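Local coordinates for uncharacterized protein ScGH5_18 (Streptomyces cattleya, PDB 7LR8), which probably hydrolyses the beta-1,4 bond of Man-GlcNAc, a disaccharide of the N-glycan core, as a retaining glycosidase of family GH5, subfamily 18, at residues 14-19 with 49-54; 91-96 with 146-151; 225-230 with 243-248; 266-271 with 302-307. The protein carries 1 engineered substitution. All coordinates share one frame; numbering follows the deposited sequence.

Contact 1. Residues 14-19 with 49-54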
# COMPACT_ATOMS: atom_id res chain seq x y z
N PRO B 14 11.75 -22.83 -28.74
CA PRO B 14 11.79 -21.83 -27.67
C PRO B 14 11.39 -20.44 -28.15
O PRO B 14 11.74 -20.03 -29.27
CB PRO B 14 13.26 -21.85 -27.22
CG PRO B 14 13.98 -22.23 -28.43
CD PRO B 14 13.11 -23.28 -29.08
N ARG B 15 10.66 -19.73 -27.30
CA ARG B 15 10.25 -18.36 -27.52
C ARG B 15 11.19 -17.40 -26.78
O ARG B 15 11.87 -17.77 -25.83
CB ARG B 15 8.81 -18.15 -27.08
CG ARG B 15 7.89 -19.24 -27.62
CD ARG B 15 6.45 -18.84 -27.47
NE ARG B 15 6.29 -17.43 -27.80
CZ ARG B 15 5.12 -16.87 -28.10
NH1 ARG B 15 4.01 -17.60 -28.11
NH2 ARG B 15 5.08 -15.57 -28.38
N PHE B 16 11.21 -16.15 -27.25
CA PHE B 16 12.10 -15.14 -26.71
C PHE B 16 11.30 -13.89 -26.38
O PHE B 16 10.53 -13.41 -27.21
CB PHE B 16 13.22 -14.84 -27.72
CG PHE B 16 14.08 -16.04 -28.04
CD1 PHE B 16 15.14 -16.37 -27.21
CD2 PHE B 16 13.82 -16.84 -29.15
CE1 PHE B 16 15.94 -17.48 -27.49
CE2 PHE B 16 14.60 -17.94 -29.42
CZ PHE B 16 15.67 -18.26 -28.59
N GLY B 17 11.49 -13.36 -25.18
CA GLY B 17 10.72 -12.21 -24.77
C GLY B 17 11.39 -11.46 -23.65
O GLY B 17 12.53 -11.76 -23.29
N VAL B 18 10.69 -10.45 -23.14
CA VAL B 18 11.22 -9.63 -22.05
C VAL B 18 10.14 -9.40 -21.01
O VAL B 18 8.94 -9.39 -21.31
CB VAL B 18 11.77 -8.27 -22.53
CG1 VAL B 18 12.99 -8.46 -23.39
CG2 VAL B 18 10.71 -7.48 -23.27
N ASN B 19 10.59 -9.24 -19.77
CA ASN B 19 9.75 -8.67 -18.72
C ASN B 19 9.68 -7.17 -18.92
O ASN B 19 10.72 -6.50 -18.91
CB ASN B 19 10.32 -9.02 -17.35
CG ASN B 19 10.25 -10.50 -17.07
OD1 ASN B 19 9.22 -11.00 -16.65
ND2 ASN B 19 11.34 -11.22 -17.35
N GLY B 49 13.65 -8.21 -31.84
CA GLY B 49 13.24 -9.49 -32.38
C GLY B 49 12.46 -10.38 -31.42
O GLY B 49 12.26 -11.56 -31.73
N PHE B 50 12.03 -9.85 -30.28
CA PHE B 50 11.32 -10.64 -29.29
C PHE B 50 9.93 -10.99 -29.79
O PHE B 50 9.38 -10.34 -30.69
CB PHE B 50 11.21 -9.90 -27.96
CG PHE B 50 12.53 -9.69 -27.29
CD1 PHE B 50 13.20 -10.75 -26.69
CD2 PHE B 50 13.12 -8.43 -27.28
CE1 PHE B 50 14.42 -10.56 -26.08
CE2 PHE B 50 14.35 -8.24 -26.67
CZ PHE B 50 15.01 -9.31 -26.08
N ASP B 51 9.35 -12.04 -29.21
CA ASP B 51 8.00 -12.45 -29.58
C ASP B 51 6.98 -12.41 -28.46
O ASP B 51 5.82 -12.74 -28.70
CB ASP B 51 8.02 -13.86 -30.19
CG ASP B 51 8.57 -14.91 -29.24
OD1 ASP B 51 7.92 -15.16 -28.19
OD2 ASP B 51 9.64 -15.49 -29.55
N HIS B 52 7.36 -12.02 -27.23
CA HIS B 52 6.37 -11.89 -26.17
C HIS B 52 6.90 -10.93 -25.12
O HIS B 52 8.09 -10.61 -25.08
CB HIS B 52 6.02 -13.24 -25.52
CG HIS B 52 7.16 -13.86 -24.77
ND1 HIS B 52 8.09 -14.68 -25.37
CD2 HIS B 52 7.53 -13.75 -23.47
CE1 HIS B 52 8.98 -15.07 -24.47
NE2 HIS B 52 8.67 -14.51 -23.31
N VAL B 53 5.98 -10.46 -24.28
CA VAL B 53 6.31 -9.69 -23.09
C VAL B 53 5.56 -10.29 -21.92
O VAL B 53 4.47 -10.86 -22.08
CB VAL B 53 5.95 -8.19 -23.22
CG1 VAL B 53 6.90 -7.50 -24.20
CG2 VAL B 53 4.52 -8.01 -23.67
N ARG B 54 6.16 -10.18 -20.74
CA ARG B 54 5.50 -10.48 -19.47
C ARG B 54 5.23 -9.14 -18.80
O ARG B 54 6.14 -8.32 -18.69
CB ARG B 54 6.41 -11.36 -18.60
CG ARG B 54 6.03 -11.47 -17.13
CD ARG B 54 6.58 -12.79 -16.57
NE ARG B 54 6.34 -12.96 -15.13
CZ ARG B 54 7.27 -12.84 -14.18
NH1 ARG B 54 8.54 -12.57 -14.49
NH2 ARG B 54 6.94 -13.05 -12.91
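Val18 stitches strand 15-19 to strand 52-54: its N donates to His52 O, and its O accepts from Arg54 N at 2.9 Å. The strands run parallel, 32° apart, with helix 35-46 as the crossover connection of a beta-alpha-beta unit. Ahead of the ladder, Asp51 N binds Phe16 O at 2.7 Å, almost in line with the carbonyl.

The Asp51 side chain reaches back to Arg15 and Phe16 of strand 15-19, chi1 59° setting CG between backbone N and carbonyl carbon, near Phe16 N. Arg15 approaches side-on, its NE 2.8 Å from Asp51 OD1 and NH2 bonding that same oxygen, from above the carboxylate plane, and His52 ND1 donates there too. Phe16 N takes Asp51 OD2 on its syn side. The imidazole of His52, its NE2 bonded to Thr302 OG1, lies flat against Gly17, whose CA stands 3.5 Å from the ring centroid; a beta carbon there would collide with NE2. Val18 CG1 sits over one face of Phe50, 3.5 Å from CZ. Arg54 NH1 reaches Asn19 OD1 and Glu268, with NE on Asp94.

Gripped by four donors here and by Arg347, the Asp51 carboxylate probably stays ionised, balancing Arg347 and Arg15, the latter also paired with Asp90.

Contact 2. Residues 91-96 with 146-151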
# COMPACT_ATOMS: atom_id res chain seq x y z
N VAL B 91 1.35 -11.81 -24.93
CA VAL B 91 1.35 -11.21 -23.59
C VAL B 91 1.01 -12.26 -22.54
O VAL B 91 -0.05 -12.88 -22.60
CB VAL B 91 0.37 -10.03 -23.50
CG1 VAL B 91 0.28 -9.52 -22.03
CG2 VAL B 91 0.80 -8.92 -24.43
N ASN B 92 1.90 -12.42 -21.56
CA ASN B 92 1.58 -13.10 -20.31
C ASN B 92 1.35 -12.05 -19.23
O ASN B 92 2.15 -11.12 -19.09
CB ASN B 92 2.71 -14.05 -19.89
CG ASN B 92 2.68 -14.37 -18.41
OD1 ASN B 92 3.12 -13.57 -17.57
ND2 ASN B 92 2.15 -15.54 -18.07
N VAL B 93 0.26 -12.18 -18.48
CA VAL B 93 -0.07 -11.22 -17.44
C VAL B 93 0.16 -11.87 -16.08
O VAL B 93 -0.46 -12.89 -15.77
CB VAL B 93 -1.53 -10.73 -17.55
CG1 VAL B 93 -1.84 -9.75 -16.41
CG2 VAL B 93 -1.77 -10.06 -18.90
N ASP B 94 1.01 -11.25 -15.26
CA ASP B 94 1.13 -11.63 -13.85
C ASP B 94 0.07 -10.90 -13.04
O ASP B 94 -0.04 -9.67 -13.12
CB ASP B 94 2.52 -11.29 -13.31
CG ASP B 94 3.56 -12.33 -13.65
OD1 ASP B 94 3.73 -12.66 -14.84
OD2 ASP B 94 4.25 -12.81 -12.72
N GLY B 95 -0.67 -11.63 -12.22
CA GLY B 95 -1.75 -10.98 -11.51
C GLY B 95 -1.39 -10.31 -10.19
O GLY B 95 -1.54 -9.10 -10.04
N LEU B 96 -0.93 -11.09 -9.22
CA LEU B 96 -0.83 -10.62 -7.83
C LEU B 96 0.56 -10.05 -7.52
O LEU B 96 1.42 -10.72 -6.96
CB LEU B 96 -1.18 -11.76 -6.88
CG LEU B 96 -2.65 -12.22 -6.99
CD1 LEU B 96 -2.86 -13.49 -6.20
CD2 LEU B 96 -3.58 -11.13 -6.49
N LEU B 146 -1.46 -14.75 -23.97
CA LEU B 146 -0.95 -16.09 -23.69
C LEU B 146 -1.71 -16.73 -22.54
O LEU B 146 -2.08 -17.90 -22.60
CB LEU B 146 0.54 -16.03 -23.35
CG LEU B 146 1.53 -15.67 -24.44
CD1 LEU B 146 2.90 -15.39 -23.82
CD2 LEU B 146 1.61 -16.80 -25.45
N GLY B 147 -1.93 -15.98 -21.47
CA GLY B 147 -2.56 -16.49 -20.27
C GLY B 147 -2.05 -15.73 -19.07
O GLY B 147 -1.38 -14.70 -19.22
N MET B 148 -2.36 -16.25 -17.89
CA MET B 148 -2.02 -15.62 -16.63
C MET B 148 -0.91 -16.37 -15.91
O MET B 148 -0.86 -17.60 -15.94
CB MET B 148 -3.23 -15.58 -15.68
CG MET B 148 -4.48 -14.96 -16.22
SD MET B 148 -4.30 -13.20 -16.51
CE MET B 148 -3.91 -12.58 -14.89
N THR B 149 -0.04 -15.62 -15.23
CA THR B 149 0.78 -16.14 -14.15
C THR B 149 0.17 -15.62 -12.85
O THR B 149 -0.18 -14.44 -12.77
CB THR B 149 2.24 -15.68 -14.30
OG1 THR B 149 2.78 -16.22 -15.51
CG2 THR B 149 3.09 -16.15 -13.13
N VAL B 150 0.01 -16.50 -11.86
CA VAL B 150 -0.76 -16.12 -10.67
C VAL B 150 -0.22 -14.83 -10.05
O VAL B 150 -0.98 -13.89 -9.78
CB VAL B 150 -0.78 -17.28 -9.65
CG1 VAL B 150 -1.31 -16.78 -8.29
CG2 VAL B 150 -1.65 -18.42 -10.18
N GLY B 151 1.10 -14.75 -9.87
CA GLY B 151 1.71 -13.52 -9.38
C GLY B 151 3.22 -13.69 -9.30
O GLY B 151 3.74 -14.80 -9.17
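Three successive turns of like sign (chi1 -54°, chi2 -67°, chi3 -60°) curl Met148 back on itself, bringing its CE to 3.8 Å from Val93 CG1, so that thioether and valine lie side by side on one face of the sheet. On the other face, Thr149 sets CG2 anti to its own backbone N, which lays that methyl 3.6 Å from Asp94 OD2 while CB meets OD1; the two side chains point the same way.

Between their bases the backbones pair in parallel. Val93 N donates to Gly147 O in the carbonyl plane, and Thr149 N returns to Val93 O at 2.8 Å. Past the strands the pairing persists where the chain turns a corner: Gly95 N takes Thr149 O, and Leu96 N reaches a lone pair of Val150 O at 2.9 Å.

The amide of Asn92 crosses Thr149 at about a right angle, beside both its hydroxyl and the Asp94 carboxylate. With an alanine here the amide is gone, and the Thr149 hydroxyl and Asp94 carboxylate would probably face a gap and lose a polar neighbour inside the barrel. Each has a further mate: Thr149 OG1 bonds Gln267, and Asp94 pairs with Arg54.

These are the third and fourth strands of a beta/alpha barrel, with strand 52-55 flanking the one and strand 194-196 the other. Helix 122-139 covers Val93 and Met148, helix 170-187 packs on Leu96 and Val150, and strand 145-152 carries Asn152 of the glycan pocket, next to the engineered Ala153.

Contact 3. Residues 225-230 with 243-248. With BMA (beta-D-mannopyranose), chain D; NAG (2-acetamido-2-deoxy-beta-D-glucopyranose), chain C.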
# COMPACT_ATOMS: atom_id res chain seq x y z
N SER B 225 15.96 -17.13 -12.77
CA SER B 225 17.38 -17.41 -12.52
C SER B 225 18.13 -16.12 -12.18
O SER B 225 18.30 -15.25 -13.03
CB SER B 225 18.02 -18.08 -13.73
OG SER B 225 19.38 -18.34 -13.45
N TRP B 226 18.63 -16.04 -10.94
CA TRP B 226 19.26 -14.82 -10.43
C TRP B 226 20.53 -15.19 -9.69
O TRP B 226 20.46 -15.70 -8.56
CB TRP B 226 18.29 -14.05 -9.53
CG TRP B 226 17.21 -13.43 -10.33
CD1 TRP B 226 15.91 -13.86 -10.44
CD2 TRP B 226 17.33 -12.29 -11.17
NE1 TRP B 226 15.21 -13.02 -11.29
CE2 TRP B 226 16.07 -12.07 -11.77
CE3 TRP B 226 18.39 -11.45 -11.50
CZ2 TRP B 226 15.84 -11.01 -12.64
CZ3 TRP B 226 18.17 -10.39 -12.38
CH2 TRP B 226 16.91 -10.19 -12.95
N VAL B 227 21.68 -14.89 -10.30
CA VAL B 227 22.97 -15.35 -9.75
C VAL B 227 23.46 -14.52 -8.57
O VAL B 227 24.54 -14.82 -8.05
CB VAL B 227 24.04 -15.40 -10.86
CG1 VAL B 227 23.63 -16.40 -11.94
CG2 VAL B 227 24.30 -14.04 -11.47
N PHE B 228 22.71 -13.51 -8.12
CA PHE B 228 23.03 -12.88 -6.84
C PHE B 228 22.54 -13.71 -5.65
O PHE B 228 22.67 -13.26 -4.51
CB PHE B 228 22.47 -11.45 -6.76
CG PHE B 228 20.98 -11.33 -7.03
CD1 PHE B 228 20.05 -12.03 -6.27
CD2 PHE B 228 20.52 -10.49 -8.02
CE1 PHE B 228 18.69 -11.91 -6.52
CE2 PHE B 228 19.17 -10.36 -8.28
CZ PHE B 228 18.25 -11.06 -7.52
N ASN B 229 22.01 -14.90 -5.91
CA ASN B 229 21.47 -15.78 -4.88
C ASN B 229 22.53 -16.57 -4.14
O ASN B 229 22.20 -17.58 -3.50
CB ASN B 229 20.46 -16.73 -5.53
CG ASN B 229 21.11 -17.71 -6.49
OD1 ASN B 229 22.34 -17.72 -6.67
ND2 ASN B 229 20.29 -18.54 -7.12
N GLY B 230 23.81 -16.19 -4.26
CA GLY B 230 24.92 -16.94 -3.71
C GLY B 230 25.79 -17.59 -4.76
O GLY B 230 26.93 -17.97 -4.45
N ALA B 243 27.47 -18.95 -15.27
CA ALA B 243 26.97 -18.97 -16.64
C ALA B 243 25.90 -20.03 -16.86
O ALA B 243 25.06 -19.89 -17.75
CB ALA B 243 28.12 -19.20 -17.62
N GLN B 244 25.94 -21.11 -16.09
CA GLN B 244 25.05 -22.24 -16.29
C GLN B 244 23.89 -22.25 -15.30
O GLN B 244 23.10 -23.20 -15.30
CB GLN B 244 25.85 -23.54 -16.18
CG GLN B 244 26.88 -23.76 -17.31
CD GLN B 244 26.23 -24.33 -18.57
OE1 GLN B 244 25.12 -24.86 -18.52
NE2 GLN B 244 26.93 -24.23 -19.69
N HIS B 245 23.77 -21.22 -14.47
CA HIS B 245 22.77 -21.28 -13.41
C HIS B 245 21.36 -21.41 -13.97
O HIS B 245 20.54 -22.16 -13.45
CB HIS B 245 22.89 -20.06 -12.49
CG HIS B 245 21.94 -20.09 -11.34
ND1 HIS B 245 20.64 -19.63 -11.43
CD2 HIS B 245 22.08 -20.59 -10.09
CE1 HIS B 245 20.03 -19.82 -10.27
NE2 HIS B 245 20.87 -20.41 -9.44
N ALA B 246 21.06 -20.69 -15.05
CA ALA B 246 19.71 -20.75 -15.59
C ALA B 246 19.42 -22.11 -16.23
O ALA B 246 18.32 -22.65 -16.06
CB ALA B 246 19.49 -19.62 -16.60
N ALA B 247 20.39 -22.68 -16.96
CA ALA B 247 20.23 -24.03 -17.49
C ALA B 247 20.08 -25.04 -16.36
O ALA B 247 19.33 -26.02 -16.49
CB ALA B 247 21.42 -24.39 -18.39
N TYR B 248 20.79 -24.83 -15.26
CA TYR B 248 20.62 -25.71 -14.10
C TYR B 248 19.18 -25.70 -13.59
O TYR B 248 18.61 -26.76 -13.30
CB TYR B 248 21.55 -25.26 -12.98
CG TYR B 248 21.31 -25.95 -11.66
CD1 TYR B 248 21.36 -27.33 -11.55
CD2 TYR B 248 21.09 -25.21 -10.51
CE1 TYR B 248 21.17 -27.96 -10.33
CE2 TYR B 248 20.91 -25.83 -9.28
CZ TYR B 248 20.95 -27.20 -9.20
OH TYR B 248 20.77 -27.82 -7.98
C1 BMA D . 12.98 -10.87 -9.16
C2 BMA D . 11.90 -10.06 -9.96
C3 BMA D . 11.90 -8.63 -9.47
C4 BMA D . 13.39 -8.07 -9.37
C5 BMA D . 14.40 -9.06 -10.02
C6 BMA D . 15.84 -8.63 -9.86
O2 BMA D . 10.60 -10.62 -9.79
O3 BMA D . 11.17 -8.51 -8.22
O4 BMA D . 13.44 -6.85 -10.05
O5 BMA D . 14.31 -10.34 -9.36
O6 BMA D . 16.13 -8.57 -8.44
C1 NAG C . 14.70 -11.61 -4.18
C2 NAG C . 14.20 -10.19 -4.39
C3 NAG C . 13.16 -10.15 -5.52
C4 NAG C . 13.68 -10.84 -6.78
C5 NAG C . 14.14 -12.25 -6.40
C6 NAG C . 14.73 -13.06 -7.53
C7 NAG C . 13.97 -8.47 -2.64
C8 NAG C . 13.29 -8.11 -1.34
N2 NAG C . 13.64 -9.66 -3.16
O1 NAG C . 15.73 -11.59 -3.25
O3 NAG C . 12.81 -8.80 -5.81
O4 NAG C . 12.63 -10.87 -7.74
O5 NAG C . 15.17 -12.15 -5.41
O6 NAG C . 14.97 -14.40 -7.11
O7 NAG C . 14.77 -7.72 -3.19
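Ser225, on strand 221-225, stands with its CA 5.1 Å from that of Ala246 on helix 240-253; after Ser225 the chain folds into a type I turn from Trp226 to Asn229.

Across the contact the main bond joins Ser225 OG to His245 ND1 at 2.7 Å, either atom being able to donate. Both side chains extend anti to their backbone nitrogens (chi1 -180° for Ser225, -177° for His245), so each reaches out to the other, and the hydroxyl arrives at the edge of the imidazole near its plane. Ala246 CB packs 3.4 Å from the same oxygen. Val227 CG1 slides past His245 CB at 3.8 Å. On the far corner of the ring, Asn229 ND2 comes within 3.0 Å of His245 NE2, its amide steeply inclined to the imidazole; ND2 also bonds Asp199, and OD1 bonds Thr231.

Held by this turn, two aromatics face away from the helix and into the glycan pocket. Trp226 offers one indole face to the mannose, with BMA O5 3.4 Å from NE1, and its CD1 lies 3.2 Å from NAG C6, so a single ring spans both sugars. NE1 is itself bonded to Glu268. Phe228, with Trp226 CB over one face, turns its edge to the sugars, CZ being 3.4 Å from BMA O6.

The helix behind is backed by helices 281-293 and 381-391: Ala246 packs on Thr288 and Val292, and Gln244 on Met387, while strand 221-225 pairs with strand 264-269 beside the loop.

Contact 4. Residues 266-271 with 302-307. With BMA (beta-D-mannopyranose), chain D.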
# COMPACT_ATOMS: atom_id res chain seq x y z
N LEU B 266 11.96 -20.38 -18.69
CA LEU B 266 12.89 -19.47 -18.01
C LEU B 266 12.29 -18.08 -18.09
O LEU B 266 12.55 -17.31 -19.01
CB LEU B 266 14.28 -19.54 -18.64
CG LEU B 266 15.29 -18.61 -18.00
CD1 LEU B 266 15.56 -19.00 -16.55
CD2 LEU B 266 16.59 -18.65 -18.83
N GLN B 267 11.42 -17.77 -17.12
CA GLN B 267 10.57 -16.60 -17.17
C GLN B 267 11.25 -15.35 -16.65
O GLN B 267 10.76 -14.24 -16.90
CB GLN B 267 9.28 -16.87 -16.38
CG GLN B 267 8.15 -15.93 -16.70
CD GLN B 267 6.98 -16.16 -15.77
OE1 GLN B 267 7.16 -16.25 -14.55
NE2 GLN B 267 5.78 -16.27 -16.34
N GLU B 268 12.36 -15.50 -15.93
CA GLU B 268 13.25 -14.39 -15.59
C GLU B 268 14.69 -14.85 -15.67
O GLU B 268 15.03 -15.92 -15.16
CB GLU B 268 13.02 -13.83 -14.18
CG GLU B 268 11.69 -13.16 -14.01
CD GLU B 268 11.45 -12.73 -12.57
OE1 GLU B 268 12.42 -12.77 -11.77
OE2 GLU B 268 10.31 -12.37 -12.26
N VAL B 269 15.52 -14.02 -16.30
CA VAL B 269 16.97 -14.17 -16.25
C VAL B 269 17.53 -12.78 -16.50
O VAL B 269 17.05 -12.08 -17.40
CB VAL B 269 17.50 -15.21 -17.26
CG1 VAL B 269 16.99 -14.92 -18.68
CG2 VAL B 269 19.05 -15.22 -17.22
N GLY B 270 18.51 -12.36 -15.71
CA GLY B 270 19.06 -11.04 -15.87
C GLY B 270 20.51 -10.99 -15.43
O GLY B 270 21.05 -11.97 -14.91
N ALA B 271 21.11 -9.81 -15.59
CA ALA B 271 22.54 -9.59 -15.40
C ALA B 271 22.74 -8.53 -14.32
O ALA B 271 22.96 -7.35 -14.63
CB ALA B 271 23.21 -9.17 -16.71
N THR B 302 12.87 -15.31 -21.12
CA THR B 302 12.27 -13.99 -20.93
C THR B 302 13.22 -13.17 -20.07
O THR B 302 13.36 -13.43 -18.87
CB THR B 302 10.88 -14.12 -20.31
OG1 THR B 302 10.12 -15.09 -21.05
CG2 THR B 302 10.15 -12.79 -20.36
N TRP B 303 13.91 -12.22 -20.69
CA TRP B 303 14.94 -11.45 -20.01
C TRP B 303 14.32 -10.42 -19.07
O TRP B 303 13.31 -9.79 -19.40
CB TRP B 303 15.85 -10.74 -21.03
CG TRP B 303 17.13 -10.35 -20.41
CD1 TRP B 303 17.43 -9.18 -19.78
CD2 TRP B 303 18.30 -11.17 -20.30
NE1 TRP B 303 18.72 -9.21 -19.31
CE2 TRP B 303 19.27 -10.43 -19.60
CE3 TRP B 303 18.62 -12.47 -20.73
CZ2 TRP B 303 20.53 -10.94 -19.32
CZ3 TRP B 303 19.88 -12.97 -20.44
CH2 TRP B 303 20.81 -12.21 -19.75
N TRP B 304 14.91 -10.28 -17.89
CA TRP B 304 14.58 -9.19 -16.97
C TRP B 304 15.70 -8.17 -17.08
O TRP B 304 16.81 -8.43 -16.61
CB TRP B 304 14.48 -9.67 -15.52
CG TRP B 304 13.97 -8.56 -14.64
CD1 TRP B 304 14.66 -7.45 -14.22
CD2 TRP B 304 12.64 -8.42 -14.12
NE1 TRP B 304 13.84 -6.64 -13.47
CE2 TRP B 304 12.60 -7.21 -13.39
CE3 TRP B 304 11.48 -9.20 -14.19
CZ2 TRP B 304 11.45 -6.77 -12.76
CZ3 TRP B 304 10.35 -8.76 -13.56
CH2 TRP B 304 10.33 -7.57 -12.85
N CYS B 305 15.41 -7.00 -17.64
CA CYS B 305 14.09 -6.55 -18.04
C CYS B 305 14.23 -5.73 -19.32
O CYS B 305 15.34 -5.58 -19.85
CB CYS B 305 13.44 -5.72 -16.93
SG CYS B 305 14.54 -4.42 -16.28
N SER B 306 13.12 -5.19 -19.81
CA SER B 306 13.17 -4.46 -21.08
C SER B 306 13.94 -3.16 -20.93
O SER B 306 14.84 -2.86 -21.74
CB SER B 306 11.75 -4.22 -21.60
OG SER B 306 11.01 -3.36 -20.74
N HIS B 307 13.63 -2.38 -19.89
CA HIS B 307 14.13 -1.02 -19.75
C HIS B 307 14.71 -0.78 -18.37
O HIS B 307 14.18 -1.25 -17.36
CB HIS B 307 13.03 -0.00 -20.04
CG HIS B 307 12.58 0.01 -21.46
ND1 HIS B 307 11.62 -0.86 -21.95
CD2 HIS B 307 12.97 0.76 -22.52
CE1 HIS B 307 11.44 -0.63 -23.24
NE2 HIS B 307 12.25 0.34 -23.61
C1 BMA D . 12.98 -10.87 -9.16
C2 BMA D . 11.90 -10.06 -9.96
C3 BMA D . 11.90 -8.63 -9.47
C4 BMA D . 13.39 -8.07 -9.37
C5 BMA D . 14.40 -9.06 -10.02
C6 BMA D . 15.84 -8.63 -9.86
O2 BMA D . 10.60 -10.62 -9.79
O3 BMA D . 11.17 -8.51 -8.22
O4 BMA D . 13.44 -6.85 -10.05
O5 BMA D . 14.31 -10.34 -9.36
O6 BMA D . 16.13 -8.57 -8.44
O HOH W 1 19.71 -7.67 -17.00
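Trp303 runs outward over the peptide of Val269. Its CB starts 4.1 Å from Val269 O, and chi1 of -160°, CG away from the backbone N, carries the indole across that carbonyl, CD2 coming to 3.3 Å with the oxygen over the middle of the ring system. CE3 meets Val269 CG1 at 3.6 Å, CZ3 lies near both methyls, and CZ2 covers Gly270 CA at 3.8 Å. At the indole's polar corner NE1 donates to a water at 2.9 Å, which also accepts from Ala271 N and probably donates to Trp304 O. With a leucine in its place the indole is gone; the water is likely to lose a donor, and a gap would probably open over Val269 and Gly270.

Val269 O, the carbonyl under the indole, accepts from Trp304 N at 2.8 Å, and Thr302 N takes Leu266 O, almost in line with it. Gly270 is tightly placed, since a beta carbon would strike Trp304 O.

Glu268 and Trp304 run side by side toward the mannose: Glu268 OE2, also in a salt bridge with Arg54, is 3.0 Å from BMA O2, while OE1 accepts from Trp226 NE1, and one indole face of Trp304 carries BMA C3 while Cys305 CB covers the other. The cis peptide after Trp304 recurs in GH5 barrels, and a glutamate late in the seventh strand is consistent with the nucleophile position in these relatives.

Strands 264-269 and 298-304 share helix 281-293 as their crossover, Val269 touching Thr288 and Trp303 touching Ala285; strand 221-225 flanks one side and strand 15-19 the other.

How the contacts relate
Contacts 1, 2 and 4 are strand pairs of one barrel, contact 1 lying between the other two, and their polar side chains meet in its interior. Contact 1 links to contact 2 through Arg54 NE and Asp94 OD1 (2.6 Å), and to contact 4 where His52 NE2 approaches Thr302 OG1 (2.7 Å). Contact 2 reaches contact 4 through Thr149 OG1 and Gln267 NE2 (3.1 Å). Contact 3 joins contact 4, across the chain's centre from contact 2: Trp226 NE1 lies 2.8 Å from Glu268 OE1, and both touch the mannose, whereas the centres of contacts 2 and 3 are about 23 Å apart. Arg54 is a second-shell residue, about 5 Å from that sugar, next to Glu268.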